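Local structure of F-actin-capping protein subunit alpha (Dictyostelium discoideum, 4AKR) at residues 51-56 with 68-73; 112-117 with 215-220; 160-165 with 193-198. The protein binds the fast-growing barbed ends of actin filaments independently of calcium and blocks subunit exchange there, without severing the filaments. All coordinates share one frame; numbering follows the deposited sequence.

Interaction 1: 51-56 with 68-73; sequences YNTSQM and ITKEGE
With Thr53 chi1 at 51°, OG1 sits between the backbone N and the carbonyl carbon, and CG2 is turned beside the N; this aims the methyl at Ile68 and Glu73 while CB and OG1 lie against Lys70. Thr53 CG2 stands 3.9 Å from Ile68 CG2 and 3.8 Å from Glu73 OE1. Lys70, extended beyond CG, crosses Thr53 at about a right angle, its CG 3.7 Å from Thr53 CB, so the contact is made by the aliphatic part of the lysine. Thr53 OG1 is satisfied within its own helix by Arg49 O, and the Glu73 carboxylate is held by Arg49 and Tyr79. Further along, the methyl Thr69 CG2 meets Met56 at SD, 4.0 Å away, and nearly as closely at CG.

No hydrogen bond joins 51-56 to 68-73. The nearest thing to one is a CA-H...O contact from Met56 CA to Ile68 O, at 3.3 Å and with 163° at the hydrogen, close to straight. Met56 has positive phi, which turns the chain out of the helix just where it meets Ile68. The backbone bonds Met56 N to Thr53 O, which is weak, and Val57 N to Asn52 O complete a Schellman motif, the C-terminal end of helix 44-55, packed against the loop that joins strands 64-67 and 73-75.

Interaction 2: 112-117 with 215-220; sequences EQYRAA and ADAQST
Helix 112-129 meets the first turn of helix 217-248 through closely spaced backbones, with Tyr114 CA to Ala217 CA at 5.3 Å and Ala117 CA to Gln218 CA at 5.4 Å, a spacing that the small alanine side chains allow. Ala217 carries much of the contact. Its CB points toward the facing helix and lies 3.7 Å from Tyr114 CE1 and 4.1 Å from Ala117 CB, while Ala117 CB in turn rests on Ala217 O at 3.6 Å. The tyrosine arrives from the flank: chi1 of -80° sets CG anti to the carbonyl carbon, and the ring runs alongside the start of the other helix, with CE1 obliquely 3.5 Å from Ala217 CA. Near the ring plane, at its edge, lie Thr220 OG1 and Ala215 O. Phe175 makes an edge-to-face pair with the same ring, and Pro177 also touches it.

The start of helix 217-248 is fixed by an N-cap. Asp216 OD2 accepts from both Ser219 N and Ser219 OG, two donors on one face of the carboxylate; the amide comes from above its plane, 52° out, and the hydroxyl from the syn side. Replacing Tyr114 by an alanine would probably open a gap beside Ala217 and take from Phe175 the ring it meets edge-to-face. Within the other helix, Arg115 grips Glu112 side-on, NE to OE1 at 3.0 Å and NH2 to OE2 at 3.1 Å, both oxygens met on the syn side; NH1 reaches Asp119 and Val137 O.

Interaction 3: 160-165 with 193-198; sequences NAFYSG and HYFEDG
Phe162 and Phe195 set their rings almost perpendicular, planes 83° apart, in an oblique pair whose centroids are 5.9 Å apart. The edge of Phe162 makes the approach, CD1 lying 3.8 Å from Phe195 CD2, while Phe162 CB stands over the Phe195 face as a CH-pi contact close to the ring normal. Phe195 chi1 of 48° places CG between its backbone N and carbonyl carbon, folding the ring back under the 162-163 peptide. Phe162 O consequently lies over that ring's face, toward the rim, while accepting from Phe195 N at 2.7 Å in a nearly straight bond (169° at the hydrogen). A face of the Phe162 ring is covered by Glu196, whose CG makes a second CH-pi contact, 4.3 Å from the centroid.

Beyond the phenylalanines the pairing becomes regular antiparallel sheet. Ser164 and His193 form a hydrogen-bonded pair, N to O in both directions, with their side chains on one face and Ser164 OG 3.5 Å from His193 CB. Tyr163 and Tyr194, a non-hydrogen-bonded pair, lie on the other face. Phe162 and Tyr163 together face Lys158 in a G1 beta bulge, and Ser164 OG is bonded to Glu22. Phe195 also makes a cation-pi contact with a basic side chain of the partner chain. Main-chain hydrogen bonds thus set the register, whereas aromatic contacts pack the strand ends and extend to the subunit interface.

The contacts differ in depth and in chemistry. Interaction 1, its centre about 9 Å from that of the chain, is largely buried; interactions 3 and 2, whose centres lie about 19 Å and about 25 Å from the same point, are partly buried. Interactions 2 and 3 lie on opposite sides of the chain's centre, their own centres about 42 Å apart, and no two of the three touch. Strand 163-175 relates them: one of its ends pairs in interaction 3, its Arg168 and Val170 touch Met56 of interaction 1, and its Phe175 reaches Tyr114 of interaction 2. Only interaction 3 has hydrogen bonds between its segments and borders the other subunit; the other two rest on side-chain packing, with a CA-H...O contact added in interaction 1.

Interaction 1: 51-56 with 68-73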
ATOM      1  N   TYR A  51      -2.289  -5.896  16.668  1.00 18.04           N
ATOM      2  CA  TYR A  51      -3.043  -5.709  15.434  1.00 17.67           C
ATOM      3  C   TYR A  51      -4.527  -5.480  15.740  1.00 18.58           C
ATOM      4  O   TYR A  51      -5.101  -4.457  15.355  1.00 19.19           O
ATOM      5  CB  TYR A  51      -2.911  -6.946  14.539  1.00 18.22           C
ATOM      6  CG  TYR A  51      -3.684  -6.851  13.242  1.00 17.45           C
ATOM      7  CD1 TYR A  51      -3.143  -6.204  12.128  1.00 18.38           C
ATOM      8  CD2 TYR A  51      -4.972  -7.374  13.141  1.00 17.94           C
ATOM      9  CE1 TYR A  51      -3.866  -6.083  10.950  1.00 18.67           C
ATOM     10  CE2 TYR A  51      -5.705  -7.258  11.970  1.00 18.54           C
ATOM     11  CZ  TYR A  51      -5.147  -6.615  10.877  1.00 19.19           C
ATOM     12  OH  TYR A  51      -5.862  -6.530   9.708  1.00 21.54           O
ATOM     13  N   ASN A  52      -5.141  -6.437  16.434  1.00 17.70           N
ATOM     14  CA  ASN A  52      -6.557  -6.346  16.763  1.00 19.54           C
ATOM     15  C   ASN A  52      -6.940  -5.009  17.380  1.00 20.31           C
ATOM     16  O   ASN A  52      -7.880  -4.356  16.928  1.00 20.96           O
ATOM     17  CB  ASN A  52      -6.978  -7.461  17.723  1.00 18.95           C
ATOM     18  CG  ASN A  52      -6.959  -8.825  17.081  1.00 18.27           C
ATOM     19  OD1 ASN A  52      -7.243  -8.967  15.890  1.00 19.50           O
ATOM     20  ND2 ASN A  52      -6.642  -9.845  17.870  1.00 16.31           N
ATOM     21  N   THR A  53      -6.204  -4.604  18.408  1.00 19.99           N
ATOM     22  CA  THR A  53      -6.509  -3.356  19.091  1.00 20.49           C
ATOM     23  C   THR A  53      -6.200  -2.092  18.294  1.00 18.08           C
ATOM     24  O   THR A  53      -6.938  -1.119  18.392  1.00 19.13           O
ATOM     25  CB  THR A  53      -5.796  -3.286  20.461  1.00 20.68           C
ATOM     26  OG1 THR A  53      -4.408  -3.585  20.291  1.00 23.08           O
ATOM     27  CG2 THR A  53      -6.402  -4.289  21.433  1.00 20.35           C
ATOM     28  N   SER A  54      -5.131  -2.091  17.504  1.00 18.26           N
ATOM     29  CA  SER A  54      -4.809  -0.897  16.729  1.00 18.12           C
ATOM     30  C   SER A  54      -5.742  -0.750  15.535  1.00 16.05           C
ATOM     31  O   SER A  54      -5.971   0.354  15.054  1.00 17.39           O
ATOM     32  CB  SER A  54      -3.339  -0.912  16.282  1.00 20.96           C
ATOM     33  OG  SER A  54      -3.010  -2.105  15.601  1.00 25.03           O
ATOM     34  N   GLN A  55      -6.287  -1.867  15.067  1.00 14.81           N
ATOM     35  CA  GLN A  55      -7.237  -1.863  13.955  1.00 13.89           C
ATOM     36  C   GLN A  55      -8.629  -1.581  14.512  1.00 13.97           C
ATOM     37  O   GLN A  55      -9.555  -1.247  13.766  1.00 11.96           O
ATOM     38  CB  GLN A  55      -7.270  -3.228  13.270  1.00 14.78           C
ATOM     39  CG  GLN A  55      -6.088  -3.512  12.382  1.00 19.30           C
ATOM     40  CD  GLN A  55      -6.143  -2.728  11.086  1.00 19.65           C
ATOM     41  OE1 GLN A  55      -7.151  -2.754  10.376  1.00 19.38           O
ATOM     42  NE2 GLN A  55      -5.055  -2.036  10.766  1.00 19.00           N
ATOM     43  N   MET A  56      -8.767  -1.716  15.832  1.00 12.14           N
ATOM     44  CA  MET A  56     -10.047  -1.511  16.488  1.00 12.52           C
ATOM     45  C   MET A  56     -11.097  -2.401  15.810  1.00 12.56           C
ATOM     46  O   MET A  56     -12.120  -1.926  15.312  1.00 11.91           O
ATOM     47  CB  MET A  56     -10.475  -0.041  16.414  1.00 14.94           C
ATOM     48  CG  MET A  56      -9.440   0.950  16.955  1.00 15.70           C
ATOM     49  SD  MET A  56     -10.154   2.529  17.476  1.00 18.60           S
ATOM     50  CE  MET A  56     -10.534   3.292  15.935  1.00 18.09           C
ATOM     51  N   ILE A  68     -12.902  -3.597  19.986  1.00 16.72           N
ATOM     52  CA  ILE A  68     -11.762  -4.078  20.758  1.00 18.76           C
ATOM     53  C   ILE A  68     -10.690  -3.001  20.552  1.00 20.59           C
ATOM     54  O   ILE A  68     -10.121  -2.886  19.460  1.00 20.27           O
ATOM     55  CB  ILE A  68     -11.224  -5.424  20.224  1.00 18.91           C
ATOM     56  CG1 ILE A  68     -12.289  -6.521  20.365  1.00 15.73           C
ATOM     57  CG2 ILE A  68      -9.945  -5.797  20.963  1.00 19.58           C
ATOM     58  CD1 ILE A  68     -12.769  -6.744  21.781  1.00 16.75           C
ATOM     59  N   THR A  69     -10.428  -2.210  21.591  1.00 20.28           N
ATOM     60  CA  THR A  69      -9.446  -1.126  21.507  1.00 21.16           C
ATOM     61  C   THR A  69      -8.533  -1.107  22.721  1.00 21.07           C
ATOM     62  O   THR A  69      -8.793  -1.789  23.707  1.00 21.83           O
ATOM     63  CB  THR A  69     -10.135   0.240  21.455  1.00 21.44           C
ATOM     64  OG1 THR A  69     -10.610   0.575  22.768  1.00 21.61           O
ATOM     65  CG2 THR A  69     -11.312   0.209  20.478  1.00 19.38           C
ATOM     66  N   LYS A  70      -7.467  -0.316  22.650  1.00 20.99           N
ATOM     67  CA  LYS A  70      -6.537  -0.220  23.770  1.00 21.73           C
ATOM     68  C   LYS A  70      -7.157   0.654  24.844  1.00 21.99           C
ATOM     69  O   LYS A  70      -6.870   0.486  26.026  1.00 22.04           O
ATOM     70  CB  LYS A  70      -5.205   0.393  23.341  1.00 22.98           C
ATOM     71  CG  LYS A  70      -4.431  -0.412  22.305  1.00 26.18           C
ATOM     72  CD  LYS A  70      -3.125   0.290  21.930  1.00 28.31           C
ATOM     73  CE  LYS A  70      -2.442  -0.364  20.727  1.00 30.31           C
ATOM     74  NZ  LYS A  70      -1.176   0.348  20.366  1.00 33.33           N
ATOM     75  N   GLU A  71      -8.009   1.588  24.434  1.00 21.91           N
ATOM     76  CA  GLU A  71      -8.646   2.477  25.396  1.00 24.40           C
ATOM     77  C   GLU A  71      -9.693   1.764  26.242  1.00 24.49           C
ATOM     78  O   GLU A  71     -10.051   2.244  27.315  1.00 25.44           O
ATOM     79  CB  GLU A  71      -9.290   3.674  24.702  1.00 26.06           C
ATOM     80  CG  GLU A  71      -9.867   4.678  25.699  1.00 29.79           C
ATOM     81  CD  GLU A  71      -8.813   5.243  26.639  1.00 31.71           C
ATOM     82  OE1 GLU A  71      -7.619   5.271  26.263  1.00 34.10           O
ATOM     83  OE2 GLU A  71      -9.178   5.671  27.753  1.00 31.49           O
ATOM     84  N   GLY A  72     -10.184   0.628  25.763  1.00 23.99           N
ATOM     85  CA  GLY A  72     -11.174  -0.114  26.521  1.00 23.97           C
ATOM     86  C   GLY A  72     -10.566  -1.351  27.157  1.00 25.83           C
ATOM     87  O   GLY A  72     -11.256  -2.138  27.810  1.00 25.91           O
ATOM     88  N   GLU A  73      -9.262  -1.524  26.958  1.00 24.57           N
ATOM     89  CA  GLU A  73      -8.538  -2.670  27.493  1.00 25.57           C
ATOM     90  C   GLU A  73      -8.399  -2.600  29.019  1.00 25.29           C
ATOM     91  O   GLU A  73      -7.823  -1.663  29.554  1.00 23.45           O
ATOM     92  CB  GLU A  73      -7.154  -2.747  26.832  1.00 26.41           C
ATOM     93  CG  GLU A  73      -6.343  -3.980  27.185  1.00 28.32           C
ATOM     94  CD  GLU A  73      -5.138  -4.165  26.271  1.00 29.74           C
ATOM     95  OE1 GLU A  73      -5.339  -4.367  25.058  1.00 30.94           O
ATOM     96  OE2 GLU A  73      -3.992  -4.110  26.759  1.00 29.86           O
TER

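Interaction 2: 112-117 with 215-220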
ATOM      1  N   GLU A 112     -20.205   9.409  34.628  1.00 25.13           N
ATOM      2  CA  GLU A 112     -20.997   8.618  33.689  1.00 23.12           C
ATOM      3  C   GLU A 112     -22.041   9.422  32.929  1.00 22.13           C
ATOM      4  O   GLU A 112     -22.389   9.065  31.806  1.00 22.09           O
ATOM      5  CB  GLU A 112     -21.655   7.455  34.443  1.00 22.18           C
ATOM      6  CG  GLU A 112     -22.656   6.606  33.654  1.00 23.20           C
ATOM      7  CD  GLU A 112     -22.071   5.955  32.410  1.00 23.16           C
ATOM      8  OE1 GLU A 112     -20.830   5.854  32.303  1.00 23.87           O
ATOM      9  OE2 GLU A 112     -22.866   5.535  31.542  1.00 22.77           O
ATOM     10  N   GLN A 113     -22.542  10.503  33.523  1.00 22.08           N
ATOM     11  CA  GLN A 113     -23.550  11.311  32.842  1.00 22.00           C
ATOM     12  C   GLN A 113     -22.944  12.015  31.639  1.00 20.97           C
ATOM     13  O   GLN A 113     -23.635  12.304  30.665  1.00 20.87           O
ATOM     14  CB  GLN A 113     -24.185  12.337  33.793  1.00 23.53           C
ATOM     15  CG  GLN A 113     -25.024  11.698  34.900  1.00 26.30           C
ATOM     16  CD  GLN A 113     -25.958  12.677  35.599  1.00 28.91           C
ATOM     17  OE1 GLN A 113     -26.657  12.311  36.544  1.00 29.92           O
ATOM     18  NE2 GLN A 113     -25.983  13.925  35.132  1.00 29.24           N
ATOM     19  N   TYR A 114     -21.649  12.295  31.712  1.00 20.79           N
ATOM     20  CA  TYR A 114     -20.961  12.935  30.597  1.00 20.02           C
ATOM     21  C   TYR A 114     -20.687  11.883  29.537  1.00 17.04           C
ATOM     22  O   TYR A 114     -20.928  12.106  28.359  1.00 17.32           O
ATOM     23  CB  TYR A 114     -19.650  13.593  31.072  1.00 21.81           C
ATOM     24  CG  TYR A 114     -19.890  14.935  31.726  1.00 23.62           C
ATOM     25  CD1 TYR A 114     -20.279  16.038  30.964  1.00 25.23           C
ATOM     26  CD2 TYR A 114     -19.817  15.086  33.111  1.00 25.41           C
ATOM     27  CE1 TYR A 114     -20.599  17.262  31.564  1.00 26.99           C
ATOM     28  CE2 TYR A 114     -20.133  16.303  33.724  1.00 27.33           C
ATOM     29  CZ  TYR A 114     -20.525  17.385  32.943  1.00 29.50           C
ATOM     30  OH  TYR A 114     -20.858  18.582  33.540  1.00 30.79           O
ATOM     31  N   ARG A 115     -20.201  10.725  29.960  1.00 15.99           N
ATOM     32  CA  ARG A 115     -19.915   9.670  29.011  1.00 16.41           C
ATOM     33  C   ARG A 115     -21.211   9.302  28.280  1.00 18.21           C
ATOM     34  O   ARG A 115     -21.224   9.179  27.056  1.00 18.19           O
ATOM     35  CB  ARG A 115     -19.349   8.445  29.729  1.00 15.84           C
ATOM     36  CG  ARG A 115     -18.653   7.449  28.803  1.00 15.68           C
ATOM     37  CD  ARG A 115     -18.718   6.041  29.365  1.00 13.28           C
ATOM     38  NE  ARG A 115     -20.105   5.598  29.441  1.00 14.42           N
ATOM     39  CZ  ARG A 115     -20.836   5.238  28.391  1.00 11.54           C
ATOM     40  NH1 ARG A 115     -20.318   5.245  27.170  1.00  9.64           N
ATOM     41  NH2 ARG A 115     -22.104   4.923  28.561  1.00 10.77           N
ATOM     42  N   ALA A 116     -22.303   9.151  29.035  1.00 17.93           N
ATOM     43  CA  ALA A 116     -23.605   8.781  28.466  1.00 17.07           C
ATOM     44  C   ALA A 116     -24.134   9.835  27.500  1.00 16.11           C
ATOM     45  O   ALA A 116     -24.679   9.505  26.452  1.00 16.39           O
ATOM     46  CB  ALA A 116     -24.627   8.530  29.586  1.00 15.98           C
ATOM     47  N   ALA A 117     -23.988  11.104  27.858  1.00 16.33           N
ATOM     48  CA  ALA A 117     -24.432  12.174  26.976  1.00 15.91           C
ATOM     49  C   ALA A 117     -23.594  12.150  25.692  1.00 15.43           C
ATOM     50  O   ALA A 117     -24.118  12.394  24.609  1.00 17.81           O
ATOM     51  CB  ALA A 117     -24.305  13.514  27.668  1.00 17.41           C
ATOM     52  N   ALA A 215     -20.551  23.053  29.043  1.00 25.21           N
ATOM     53  CA  ALA A 215     -21.645  23.477  29.916  1.00 23.26           C
ATOM     54  C   ALA A 215     -22.360  22.245  30.474  1.00 23.98           C
ATOM     55  O   ALA A 215     -21.726  21.352  31.045  1.00 25.10           O
ATOM     56  CB  ALA A 215     -22.627  24.341  29.129  1.00 21.42           C
ATOM     57  N   ASP A 216     -23.682  22.201  30.315  1.00 22.75           N
ATOM     58  CA  ASP A 216     -24.456  21.057  30.774  1.00 22.42           C
ATOM     59  C   ASP A 216     -24.116  19.863  29.873  1.00 21.17           C
ATOM     60  O   ASP A 216     -23.967  20.015  28.662  1.00 20.83           O
ATOM     61  CB  ASP A 216     -25.959  21.359  30.723  1.00 21.36           C
ATOM     62  CG  ASP A 216     -26.419  21.831  29.357  1.00 24.70           C
ATOM     63  OD1 ASP A 216     -26.299  23.042  29.053  1.00 23.56           O
ATOM     64  OD2 ASP A 216     -26.895  20.979  28.577  1.00 24.36           O
ATOM     65  N   ALA A 217     -23.983  18.687  30.483  1.00 21.65           N
ATOM     66  CA  ALA A 217     -23.636  17.443  29.790  1.00 21.69           C
ATOM     67  C   ALA A 217     -24.237  17.282  28.393  1.00 22.84           C
ATOM     68  O   ALA A 217     -23.508  17.033  27.425  1.00 24.00           O
ATOM     69  CB  ALA A 217     -24.011  16.247  30.662  1.00 19.61           C
ATOM     70  N   GLN A 218     -25.556  17.422  28.283  1.00 22.62           N
ATOM     71  CA  GLN A 218     -26.222  17.291  26.988  1.00 21.62           C
ATOM     72  C   GLN A 218     -25.618  18.226  25.937  1.00 21.05           C
ATOM     73  O   GLN A 218     -25.313  17.800  24.819  1.00 20.38           O
ATOM     74  CB  GLN A 218     -27.721  17.586  27.110  1.00 20.96           C
ATOM     75  CG  GLN A 218     -28.548  16.516  27.825  1.00 24.04           C
ATOM     76  CD  GLN A 218     -28.514  16.634  29.344  1.00 24.82           C
ATOM     77  OE1 GLN A 218     -28.133  17.672  29.898  1.00 23.78           O
ATOM     78  NE2 GLN A 218     -28.934  15.572  30.025  1.00 24.24           N
ATOM     79  N   SER A 219     -25.454  19.495  26.302  1.00 19.70           N
ATOM     80  CA  SER A 219     -24.896  20.508  25.398  1.00 20.67           C
ATOM     81  C   SER A 219     -23.442  20.235  25.048  1.00 19.14           C
ATOM     82  O   SER A 219     -23.058  20.279  23.882  1.00 21.05           O
ATOM     83  CB  SER A 219     -24.991  21.902  26.029  1.00 17.84           C
ATOM     84  OG  SER A 219     -26.340  22.297  26.183  1.00 22.84           O
ATOM     85  N   THR A 220     -22.640  19.975  26.073  1.00 19.55           N
ATOM     86  CA  THR A 220     -21.220  19.697  25.912  1.00 18.66           C
ATOM     87  C   THR A 220     -21.019  18.619  24.855  1.00 18.66           C
ATOM     88  O   THR A 220     -20.144  18.730  23.994  1.00 19.35           O
ATOM     89  CB  THR A 220     -20.616  19.223  27.251  1.00 18.33           C
ATOM     90  OG1 THR A 220     -20.816  20.235  28.240  1.00 21.23           O
ATOM     91  CG2 THR A 220     -19.137  18.963  27.120  1.00 21.19           C
TER

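Interaction 3: 160-165 with 193-198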
ATOM      1  N   ASN A 160     -13.720 -10.840  -3.730  1.00 27.70           N
ATOM      2  CA  ASN A 160     -14.137 -11.131  -5.104  1.00 27.83           C
ATOM      3  C   ASN A 160     -13.961  -9.920  -5.995  1.00 27.39           C
ATOM      4  O   ASN A 160     -13.839 -10.046  -7.215  1.00 28.38           O
ATOM      5  CB  ASN A 160     -15.598 -11.576  -5.156  1.00 29.15           C
ATOM      6  CG  ASN A 160     -15.794 -12.989  -4.651  1.00 32.44           C
ATOM      7  OD1 ASN A 160     -16.927 -13.446  -4.480  1.00 35.34           O
ATOM      8  ND2 ASN A 160     -14.693 -13.695  -4.412  1.00 32.12           N
ATOM      9  N   ALA A 161     -13.969  -8.743  -5.388  1.00 24.22           N
ATOM     10  CA  ALA A 161     -13.783  -7.521  -6.140  1.00 23.17           C
ATOM     11  C   ALA A 161     -12.345  -7.037  -5.927  1.00 23.07           C
ATOM     12  O   ALA A 161     -11.980  -5.943  -6.347  1.00 23.29           O
ATOM     13  CB  ALA A 161     -14.776  -6.476  -5.682  1.00 22.81           C
ATOM     14  N   PHE A 162     -11.547  -7.861  -5.254  1.00 22.39           N
ATOM     15  CA  PHE A 162     -10.139  -7.560  -4.987  1.00 25.59           C
ATOM     16  C   PHE A 162      -9.830  -6.288  -4.200  1.00 23.56           C
ATOM     17  O   PHE A 162      -8.844  -5.613  -4.484  1.00 23.98           O
ATOM     18  CB  PHE A 162      -9.377  -7.493  -6.302  1.00 28.09           C
ATOM     19  CG  PHE A 162      -9.394  -8.768  -7.070  1.00 31.84           C
ATOM     20  CD1 PHE A 162      -8.516  -9.801  -6.745  1.00 32.45           C
ATOM     21  CD2 PHE A 162     -10.291  -8.944  -8.119  1.00 31.65           C
ATOM     22  CE1 PHE A 162      -8.531 -10.992  -7.457  1.00 34.85           C
ATOM     23  CE2 PHE A 162     -10.317 -10.130  -8.838  1.00 33.33           C
ATOM     24  CZ  PHE A 162      -9.433 -11.159  -8.509  1.00 33.94           C
ATOM     25  N   TYR A 163     -10.649  -5.944  -3.219  1.00 21.78           N
ATOM     26  CA  TYR A 163     -10.351  -4.747  -2.462  1.00 20.31           C
ATOM     27  C   TYR A 163     -10.855  -4.785  -1.040  1.00 21.17           C
ATOM     28  O   TYR A 163     -11.748  -5.569  -0.698  1.00 20.57           O
ATOM     29  CB  TYR A 163     -10.901  -3.506  -3.166  1.00 21.41           C
ATOM     30  CG  TYR A 163     -12.391  -3.300  -3.028  1.00 22.68           C
ATOM     31  CD1 TYR A 163     -12.913  -2.559  -1.971  1.00 22.37           C
ATOM     32  CD2 TYR A 163     -13.275  -3.837  -3.954  1.00 24.55           C
ATOM     33  CE1 TYR A 163     -14.274  -2.354  -1.842  1.00 23.54           C
ATOM     34  CE2 TYR A 163     -14.650  -3.634  -3.832  1.00 25.49           C
ATOM     35  CZ  TYR A 163     -15.139  -2.890  -2.773  1.00 24.20           C
ATOM     36  OH  TYR A 163     -16.494  -2.674  -2.660  1.00 24.35           O
ATOM     37  N   SER A 164     -10.258  -3.935  -0.208  1.00 19.58           N
ATOM     38  CA  SER A 164     -10.642  -3.824   1.193  1.00 18.72           C
ATOM     39  C   SER A 164     -10.340  -2.413   1.654  1.00 17.22           C
ATOM     40  O   SER A 164      -9.647  -1.655   0.971  1.00 18.04           O
ATOM     41  CB  SER A 164      -9.863  -4.824   2.061  1.00 18.01           C
ATOM     42  OG  SER A 164      -8.496  -4.473   2.164  1.00 13.94           O
ATOM     43  N   GLY A 165     -10.870  -2.058   2.816  1.00 17.22           N
ATOM     44  CA  GLY A 165     -10.627  -0.735   3.345  1.00 14.61           C
ATOM     45  C   GLY A 165     -11.081  -0.623   4.780  1.00 15.62           C
ATOM     46  O   GLY A 165     -11.836  -1.454   5.269  1.00 13.95           O
ATOM     47  N   HIS A 193      -6.975  -0.992   0.063  1.00 11.96           N
ATOM     48  CA  HIS A 193      -6.146  -1.990  -0.586  1.00 11.10           C
ATOM     49  C   HIS A 193      -6.887  -2.557  -1.796  1.00 13.77           C
ATOM     50  O   HIS A 193      -7.987  -3.110  -1.667  1.00 11.21           O
ATOM     51  CB  HIS A 193      -5.845  -3.107   0.424  1.00  9.24           C
ATOM     52  CG  HIS A 193      -5.038  -4.244  -0.126  1.00  9.51           C
ATOM     53  ND1 HIS A 193      -4.040  -4.072  -1.063  1.00 13.43           N
ATOM     54  CD2 HIS A 193      -5.034  -5.561   0.186  1.00  6.89           C
ATOM     55  CE1 HIS A 193      -3.456  -5.235  -1.300  1.00 11.26           C
ATOM     56  NE2 HIS A 193      -4.041  -6.155  -0.554  1.00  8.19           N
ATOM     57  N   TYR A 194      -6.279  -2.399  -2.968  1.00 14.75           N
ATOM     58  CA  TYR A 194      -6.836  -2.904  -4.217  1.00 17.66           C
ATOM     59  C   TYR A 194      -5.804  -3.878  -4.760  1.00 18.11           C
ATOM     60  O   TYR A 194      -4.640  -3.523  -4.922  1.00 16.78           O
ATOM     61  CB  TYR A 194      -7.043  -1.772  -5.216  1.00 20.43           C
ATOM     62  CG  TYR A 194      -7.594  -2.261  -6.532  1.00 24.90           C
ATOM     63  CD1 TYR A 194      -6.737  -2.696  -7.540  1.00 26.98           C
ATOM     64  CD2 TYR A 194      -8.971  -2.327  -6.758  1.00 26.81           C
ATOM     65  CE1 TYR A 194      -7.226  -3.188  -8.740  1.00 28.95           C
ATOM     66  CE2 TYR A 194      -9.478  -2.815  -7.965  1.00 29.18           C
ATOM     67  CZ  TYR A 194      -8.593  -3.244  -8.955  1.00 31.02           C
ATOM     68  OH  TYR A 194      -9.056  -3.721 -10.166  1.00 33.66           O
ATOM     69  N   PHE A 195      -6.219  -5.105  -5.050  1.00 18.81           N
ATOM     70  CA  PHE A 195      -5.252  -6.079  -5.515  1.00 21.03           C
ATOM     71  C   PHE A 195      -5.595  -6.954  -6.718  1.00 22.05           C
ATOM     72  O   PHE A 195      -5.349  -8.159  -6.702  1.00 22.64           O
ATOM     73  CB  PHE A 195      -4.823  -6.954  -4.329  1.00 21.02           C
ATOM     74  CG  PHE A 195      -5.974  -7.475  -3.504  1.00 20.55           C
ATOM     75  CD1 PHE A 195      -6.534  -6.689  -2.498  1.00 19.88           C
ATOM     76  CD2 PHE A 195      -6.495  -8.748  -3.732  1.00 19.75           C
ATOM     77  CE1 PHE A 195      -7.599  -7.162  -1.725  1.00 20.57           C
ATOM     78  CE2 PHE A 195      -7.559  -9.235  -2.969  1.00 20.16           C
ATOM     79  CZ  PHE A 195      -8.112  -8.441  -1.962  1.00 22.47           C
ATOM     80  N   GLU A 196      -6.163  -6.361  -7.762  1.00 23.54           N
ATOM     81  CA  GLU A 196      -6.447  -7.134  -8.964  1.00 24.98           C
ATOM     82  C   GLU A 196      -5.263  -6.903  -9.883  1.00 23.92           C
ATOM     83  O   GLU A 196      -5.008  -5.778 -10.302  1.00 24.40           O
ATOM     84  CB  GLU A 196      -7.731  -6.676  -9.654  1.00 26.03           C
ATOM     85  CG  GLU A 196      -7.992  -7.466 -10.934  1.00 30.66           C
ATOM     86  CD  GLU A 196      -9.395  -7.286 -11.474  1.00 33.94           C
ATOM     87  OE1 GLU A 196     -10.211  -6.630 -10.793  1.00 34.36           O
ATOM     88  OE2 GLU A 196      -9.682  -7.811 -12.578  1.00 36.51           O
ATOM     89  N   ASP A 197      -4.534  -7.973 -10.179  1.00 25.25           N
ATOM     90  CA  ASP A 197      -3.345  -7.893 -11.033  1.00 24.68           C
ATOM     91  C   ASP A 197      -2.384  -6.853 -10.502  1.00 22.00           C
ATOM     92  O   ASP A 197      -1.840  -6.051 -11.250  1.00 22.52           O
ATOM     93  CB  ASP A 197      -3.721  -7.547 -12.472  1.00 26.84           C
ATOM     94  CG  ASP A 197      -4.650  -8.568 -13.078  1.00 29.93           C
ATOM     95  OD1 ASP A 197      -4.321  -9.778 -13.037  1.00 30.52           O
ATOM     96  OD2 ASP A 197      -5.711  -8.153 -13.586  1.00 31.21           O
ATOM     97  N   GLY A 198      -2.181  -6.876  -9.195  1.00 20.10           N
ATOM     98  CA  GLY A 198      -1.279  -5.930  -8.588  1.00 18.22           C
ATOM     99  C   GLY A 198      -1.638  -5.711  -7.142  1.00 18.03           C
ATOM    100  O   GLY A 198      -2.444  -6.447  -6.562  1.00 17.95           O
TER